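PDB 4C0R: putative amino acid binding protein from Streptococcus mutans, which binds glutathione, seen here as its oxidized disulfide, and probably delivers it to the cystine ABC importer TcyBC for uptake. Local coordinates for residues Y27-A32 with V44-T49. Sequence-based numbering, arbitrary orientation.
Sequences YDIEVA and VKYQKT
Tyr46 meets Ile29 and Ala32 through the CD2-CE2 side of its ring, a compact example of how a single aromatic side chain can join a strand to the helix packed over it. From the backbone of strand 42-48, its CB points toward helix 27-36. CG stands anti to the carbonyl carbon (chi1 -60°), and the ring that follows lies between the strand and the helix. The contacts begin one atom further on: CD2 lies 4.2 Å from CG2 of Ile29, the methyl that is itself anti to its own backbone N. The approach is oblique to the ring, and the two side chains run past each other in opposite directions. Next along the ring, CE2 comes 3.9 Å from CB of Ala32, which sits at the ring edge, in its plane. Because the side chain of Ala32 ends at CB, the ring can lie near the helix backbone; at the tip, OH is 3.8 Å from the carbonyl C of Ala32, a van der Waals contact.

Strand 3-9, helix 27-36 and strand 42-48 form a beta-alpha-beta crossover in one lobe of the bilobal periplasmic-binding-protein fold of family 3 solute-binding proteins, with the small antiparallel strands 12-13, 17-20 and 23-25 inserted before the helix. Here the side chain of Ile29 is about 12 Å from the bound glutathione disulfide. Strand 42-48 runs parallel to strand 3-9, whose Leu7 also touches Ala32; Lys45 and Gln47 make backbone hydrogen bonds to that neighbour. One face of the Tyr46 ring is covered from within its own strand, by CG1 of Val44 lying 3.3 Å above the plane and offset toward the rim. Lys33, which follows Ala32 in the helix, adds a cation-pi interaction with the ring.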
ATOM      1  N   TYR A  27      -0.726   3.008  -9.766  1.00  6.42           N
ATOM      2  CA  TYR A  27      -2.071   2.474  -9.802  1.00  7.19           C
ATOM      3  C   TYR A  27      -3.020   3.346  -8.982  1.00  6.33           C
ATOM      4  O   TYR A  27      -4.112   3.618  -9.438  1.00  6.71           O
ATOM      5  CB  TYR A  27      -2.056   1.040  -9.274  1.00  6.99           C
ATOM      6  CG  TYR A  27      -3.402   0.323  -9.387  1.00  6.91           C
ATOM      7  CD1 TYR A  27      -3.926  -0.096 -10.623  1.00  7.92           C
ATOM      8  CD2 TYR A  27      -4.153   0.053  -8.262  1.00  7.27           C
ATOM      9  CE1 TYR A  27      -5.134  -0.795 -10.696  1.00  6.80           C
ATOM     10  CE2 TYR A  27      -5.358  -0.603  -8.322  1.00  6.82           C
ATOM     11  CZ  TYR A  27      -5.871  -1.019  -9.544  1.00  6.92           C
ATOM     12  OH  TYR A  27      -7.043  -1.726  -9.638  1.00  7.68           O
ATOM     13  N   ASP A  28      -2.697   3.655  -7.732  1.00  7.17           N
ATOM     14  CA  ASP A  28      -3.668   4.401  -6.930  1.00  7.82           C
ATOM     15  C   ASP A  28      -4.042   5.728  -7.641  1.00  7.48           C
ATOM     16  O   ASP A  28      -5.204   6.167  -7.652  1.00  7.06           O
ATOM     17  CB  ASP A  28      -3.117   4.743  -5.556  1.00  7.88           C
ATOM     18  CG  ASP A  28      -3.031   3.581  -4.605  1.00 11.25           C
ATOM     19  OD1 ASP A  28      -3.939   2.727  -4.633  1.00 18.85           O
ATOM     20  OD2 ASP A  28      -2.049   3.520  -3.856  1.00  8.95           O
ATOM     21  N   ILE A  29      -3.021   6.389  -8.176  1.00  8.03           N
ATOM     22  CA  ILE A  29      -3.193   7.686  -8.788  1.00  8.02           C
ATOM     23  C   ILE A  29      -3.961   7.603 -10.077  1.00  6.90           C
ATOM     24  O   ILE A  29      -4.880   8.417 -10.336  1.00  7.81           O
ATOM     25  CB  ILE A  29      -1.809   8.353  -9.017  1.00  7.87           C
ATOM     26  CG1 ILE A  29      -1.021   8.477  -7.709  1.00  9.96           C
ATOM     27  CG2 ILE A  29      -2.024   9.717  -9.649  1.00 11.48           C
ATOM     28  CD1 ILE A  29      -1.728   9.214  -6.613  1.00 14.19           C
ATOM     29  N   GLU A  30      -3.611   6.629 -10.910  1.00  8.07           N
ATOM     30  CA  GLU A  30      -4.230   6.524 -12.204  1.00  8.16           C
ATOM     31  C   GLU A  30      -5.663   5.981 -12.083  1.00  8.17           C
ATOM     32  O   GLU A  30      -6.556   6.358 -12.882  1.00  7.88           O
ATOM     33  CB  GLU A  30      -3.361   5.672 -13.117  1.00  9.29           C
ATOM     34  CG  GLU A  30      -2.001   6.247 -13.336  1.00  9.44           C
ATOM     35  CD  GLU A  30      -1.962   7.583 -14.099  1.00 14.23           C
ATOM     36  OE1 GLU A  30      -2.972   8.035 -14.671  1.00 13.16           O
ATOM     37  OE2 GLU A  30      -0.883   8.217 -14.138  1.00 15.53           O
ATOM     38  N   VAL A  31      -5.922   5.107 -11.106  1.00  7.10           N
ATOM     39  CA  VAL A  31      -7.291   4.741 -10.805  1.00  7.64           C
ATOM     40  C   VAL A  31      -8.125   5.920 -10.377  1.00  7.17           C
ATOM     41  O   VAL A  31      -9.227   6.121 -10.859  1.00  7.04           O
ATOM     42  CB  VAL A  31      -7.406   3.565  -9.799  1.00  6.84           C
ATOM     43  CG1 VAL A  31      -8.857   3.341  -9.415  1.00  8.01           C
ATOM     44  CG2 VAL A  31      -6.785   2.258 -10.422  1.00  7.49           C
ATOM     45  N   ALA A  32      -7.595   6.718  -9.442  1.00  5.12           N
ATOM     46  CA  ALA A  32      -8.298   7.910  -9.037  1.00  8.29           C
ATOM     47  C   ALA A  32      -8.581   8.837 -10.243  1.00  8.28           C
ATOM     48  O   ALA A  32      -9.698   9.333 -10.387  1.00  7.76           O
ATOM     49  CB  ALA A  32      -7.498   8.636  -7.961  1.00  7.24           C
ATOM     50  N   VAL A  44      -9.894  17.240  -8.702  1.00 10.81           N
ATOM     51  CA  VAL A  44      -8.988  16.612  -7.750  1.00 11.49           C
ATOM     52  C   VAL A  44      -7.592  17.205  -7.894  1.00  9.33           C
ATOM     53  O   VAL A  44      -7.104  17.472  -9.006  1.00 12.89           O
ATOM     54  CB  VAL A  44      -8.929  15.098  -8.016  1.00 11.60           C
ATOM     55  CG1 VAL A  44      -8.101  14.373  -6.942  1.00 11.66           C
ATOM     56  CG2 VAL A  44     -10.324  14.528  -8.051  1.00 16.55           C
ATOM     57  N   LYS A  45      -6.988  17.400  -6.732  1.00 10.26           N
ATOM     58  CA  LYS A  45      -5.587  17.744  -6.595  0.57 12.39           C
ATOM     59  C   LYS A  45      -4.888  16.570  -5.970  1.00  9.88           C
ATOM     60  O   LYS A  45      -5.362  16.035  -4.977  1.00 13.10           O
ATOM     61  CB  LYS A  45      -5.420  18.974  -5.730  0.57 14.40           C
ATOM     62  CG  LYS A  45      -6.048  20.205  -6.360  0.57 22.86           C
ATOM     63  CD  LYS A  45      -5.615  21.458  -5.654  0.57 27.15           C
ATOM     64  CE  LYS A  45      -5.409  22.594  -6.644  0.57 33.73           C
ATOM     65  NZ  LYS A  45      -5.800  23.906  -6.047  0.57 29.95           N
ATOM     66  N   TYR A  46      -3.779  16.168  -6.568  1.00 11.45           N
ATOM     67  CA  TYR A  46      -3.021  15.029  -6.095  1.00 11.25           C
ATOM     68  C   TYR A  46      -1.788  15.575  -5.375  1.00 10.79           C
ATOM     69  O   TYR A  46      -0.947  16.233  -6.011  1.00 13.92           O
ATOM     70  CB  TYR A  46      -2.627  14.169  -7.313  1.00 12.30           C
ATOM     71  CG  TYR A  46      -3.842  13.682  -8.035  1.00 13.66           C
ATOM     72  CD1 TYR A  46      -4.448  14.461  -9.023  1.00 12.44           C
ATOM     73  CD2 TYR A  46      -4.468  12.492  -7.659  1.00 13.58           C
ATOM     74  CE1 TYR A  46      -5.640  14.030  -9.643  1.00 14.02           C
ATOM     75  CE2 TYR A  46      -5.660  12.070  -8.257  1.00 12.59           C
ATOM     76  CZ  TYR A  46      -6.221  12.814  -9.254  1.00 12.62           C
ATOM     77  OH  TYR A  46      -7.431  12.405  -9.796  1.00 11.64           O
ATOM     78  N   GLN A  47      -1.690  15.307  -4.066  1.00  9.80           N
ATOM     79  CA  GLN A  47      -0.701  15.944  -3.224  1.00 11.38           C
ATOM     80  C   GLN A  47       0.188  14.921  -2.555  1.00 10.60           C
ATOM     81  O   GLN A  47      -0.314  14.051  -1.821  1.00 12.12           O
ATOM     82  CB  GLN A  47      -1.420  16.703  -2.148  1.00 14.56           C
ATOM     83  CG  GLN A  47      -0.530  17.467  -1.204  1.00 15.50           C
ATOM     84  CD  GLN A  47       0.377  18.450  -1.926  1.00 17.83           C
ATOM     85  OE1 GLN A  47      -0.101  19.341  -2.606  1.00 19.86           O
ATOM     86  NE2 GLN A  47       1.676  18.239  -1.819  1.00 18.89           N
ATOM     87  N   LYS A  48       1.496  15.073  -2.739  1.00 12.81           N
ATOM     88  CA  LYS A  48       2.461  14.231  -2.052  1.00 12.66           C
ATOM     89  C   LYS A  48       2.616  14.820  -0.644  1.00 14.88           C
ATOM     90  O   LYS A  48       2.703  16.049  -0.467  1.00 15.82           O
ATOM     91  CB  LYS A  48       3.787  14.261  -2.814  1.00 15.23           C
ATOM     92  CG  LYS A  48       4.684  13.110  -2.617  1.00 19.38           C
ATOM     93  CD  LYS A  48       5.948  13.221  -3.459  1.00 18.37           C
ATOM     94  CE  LYS A  48       6.952  12.192  -2.982  1.00 20.47           C
ATOM     95  NZ  LYS A  48       7.467  12.668  -1.671  1.00 28.63           N
ATOM     96  N   THR A  49       2.625  13.968   0.355  1.00 12.18           N
ATOM     97  CA  THR A  49       2.777  14.404   1.715  1.00 12.16           C
ATOM     98  C   THR A  49       3.418  13.264   2.537  1.00 13.86           C
ATOM     99  O   THR A  49       3.642  12.172   1.999  1.00 12.18           O
ATOM    100  CB  THR A  49       1.447  14.880   2.281  1.00 14.61           C
ATOM    101  OG1 THR A  49       1.668  15.612   3.506  1.00 17.63           O
ATOM    102  CG2 THR A  49       0.527  13.703   2.539  1.00 12.86           C
TER